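Local atomic coordinates of AAA family ATPase (Sulfolobus acidocaldarius, PDB entry 2W2U), a protein that takes part in the archaeal cell division machinery as an ATPase of the AAA family, represented here by its MIT domain. Residues Ser10-Leu15 with Ala50-Leu55. Numbering follows the deposited sequence.
Sequences SAQVML and AQLVSL
L15 and L52 meet as two apolar side chains running past one another in opposite directions, with L15 CB 3.7 Å from L52 CD2. In L52, CG stands anti to the carbonyl carbon (chi1 -80°); from there CD2 touches both L15 and the backbone of Q12, lying 3.5 Å from Q12 O, while CD1 rests near L15 C and CB. The other end of L15 serves a second pair: its CD1 is 3.6 Å from L55 CD1, the two side chains crossing at about a right angle. Q51 adds only its aliphatic part, CG coming within 4.1 Å of L15 CD1 at the exposed margin.

The side-chain hydrogen bonds lie within a segment or lead outside the two. S10 OG caps the start of helix 11-31 by accepting from V13 N. The extended Q12 lays its CG 4.0 Å from L52 CD2 and carries OE1 on to a hydrogen bond with Y65 OH; the Y65 side chain, on helix 62-81, also packs on L52.

Replacing L52 by an alanine would remove CD2 and is likely to leave L15 CB and Q12 CG without a packing partner, opening a gap between the helices. The axes of 11-15 and 50-55 approach to 10.4 Å and run antiparallel, at 164°. With leucine side chains making most of the contact and no polar bond across it, van der Waals packing, buried on the L52 side and open toward L55 and Q51, joins the first two helices at this end of the three-helix MIT bundle.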
loop_
_atom_site.group_PDB
_atom_site.type_symbol
_atom_site.label_atom_id
_atom_site.label_comp_id
_atom_site.label_asym_id
_atom_site.label_seq_id
_atom_site.Cartn_x
_atom_site.Cartn_y
_atom_site.Cartn_z
ATOM N N SER A 10 14.672 -9.709 -8.022
ATOM C CA SER A 10 14.908 -8.323 -8.437
ATOM C C SER A 10 14.475 -7.309 -7.370
ATOM O O SER A 10 13.760 -7.656 -6.426
ATOM C CB SER A 10 14.158 -8.034 -9.737
ATOM O OG SER A 10 12.768 -7.902 -9.495
ATOM N N ALA A 11 14.913 -6.062 -7.539
ATOM C CA ALA A 11 14.547 -4.967 -6.642
ATOM C C ALA A 11 13.055 -4.626 -6.710
ATOM O O ALA A 11 12.457 -4.254 -5.698
ATOM C CB ALA A 11 15.395 -3.727 -6.939
ATOM N N GLN A 12 12.465 -4.754 -7.901
ATOM C CA GLN A 12 11.048 -4.455 -8.104
ATOM C C GLN A 12 10.174 -5.427 -7.330
ATOM O O GLN A 12 9.337 -5.012 -6.527
ATOM C CB GLN A 12 10.685 -4.487 -9.591
ATOM C CG GLN A 12 9.302 -3.919 -9.889
ATOM C CD GLN A 12 9.075 -3.614 -11.358
ATOM O OE1 GLN A 12 8.219 -2.796 -11.706
ATOM N NE2 GLN A 12 9.837 -4.266 -12.228
ATOM N N VAL A 13 10.391 -6.720 -7.576
ATOM C CA VAL A 13 9.628 -7.797 -6.952
ATOM C C VAL A 13 9.803 -7.805 -5.425
ATOM O O VAL A 13 8.846 -8.022 -4.686
ATOM C CB VAL A 13 9.998 -9.182 -7.570
ATOM C CG1 VAL A 13 9.363 -10.324 -6.795
ATOM C CG2 VAL A 13 9.568 -9.248 -9.035
ATOM N N MET A 14 11.025 -7.552 -4.970
ATOM C CA MET A 14 11.334 -7.500 -3.546
ATOM C C MET A 14 10.571 -6.366 -2.840
ATOM O O MET A 14 9.985 -6.572 -1.767
ATOM C CB MET A 14 12.842 -7.352 -3.358
ATOM C CG MET A 14 13.330 -7.653 -1.962
ATOM S SD MET A 14 14.652 -6.526 -1.496
ATOM C CE MET A 14 13.686 -5.025 -1.260
ATOM N N LEU A 15 10.567 -5.182 -3.450
ATOM C CA LEU A 15 9.808 -4.050 -2.912
ATOM C C LEU A 15 8.297 -4.266 -3.011
ATOM O O LEU A 15 7.557 -3.925 -2.091
ATOM C CB LEU A 15 10.214 -2.732 -3.585
ATOM C CG LEU A 15 11.597 -2.154 -3.242
ATOM C CD1 LEU A 15 11.980 -1.093 -4.248
ATOM C CD2 LEU A 15 11.659 -1.589 -1.811
ATOM N N ALA A 50 5.700 4.471 -3.190
ATOM C CA ALA A 50 6.298 5.702 -3.711
ATOM C C ALA A 50 7.713 5.450 -4.237
ATOM O O ALA A 50 8.100 5.995 -5.270
ATOM C CB ALA A 50 6.290 6.812 -2.652
ATOM N N GLN A 51 8.468 4.610 -3.532
ATOM C CA GLN A 51 9.812 4.228 -3.958
ATOM C C GLN A 51 9.791 3.468 -5.295
ATOM O O GLN A 51 10.620 3.729 -6.180
ATOM C CB GLN A 51 10.496 3.384 -2.876
ATOM C CG GLN A 51 11.903 2.909 -3.242
ATOM C CD GLN A 51 12.912 4.043 -3.260
ATOM O OE1 GLN A 51 13.064 4.759 -2.273
ATOM N NE2 GLN A 51 13.617 4.204 -4.381
ATOM N N LEU A 52 8.847 2.530 -5.414
ATOM C CA LEU A 52 8.611 1.783 -6.656
ATOM C C LEU A 52 8.250 2.701 -7.829
ATOM O O LEU A 52 8.775 2.537 -8.929
ATOM C CB LEU A 52 7.542 0.700 -6.449
ATOM C CG LEU A 52 7.961 -0.621 -5.779
ATOM C CD1 LEU A 52 6.757 -1.376 -5.257
ATOM C CD2 LEU A 52 8.771 -1.514 -6.719
ATOM N N VAL A 53 7.370 3.668 -7.577
ATOM C CA VAL A 53 7.065 4.739 -8.533
ATOM C C VAL A 53 8.319 5.518 -8.985
ATOM O O VAL A 53 8.493 5.735 -10.171
ATOM C CB VAL A 53 5.974 5.705 -7.987
ATOM C CG1 VAL A 53 5.895 7.000 -8.822
ATOM C CG2 VAL A 53 4.614 5.011 -7.954
ATOM N N SER A 54 9.188 5.925 -8.052
ATOM C CA SER A 54 10.464 6.573 -8.427
ATOM C C SER A 54 11.341 5.705 -9.320
ATOM O O SER A 54 11.934 6.200 -10.275
ATOM C CB SER A 54 11.285 6.969 -7.200
ATOM O OG SER A 54 10.647 8.000 -6.477
ATOM N N LEU A 55 11.426 4.419 -8.993
ATOM C CA LEU A 55 12.315 3.488 -9.686
ATOM C C LEU A 55 11.786 3.060 -11.057
ATOM O O LEU A 55 12.570 2.808 -11.973
ATOM C CB LEU A 55 12.573 2.248 -8.827
ATOM C CG LEU A 55 13.592 2.269 -7.677
ATOM C CD1 LEU A 55 13.312 1.125 -6.713
ATOM C CD2 LEU A 55 15.024 2.179 -8.190
#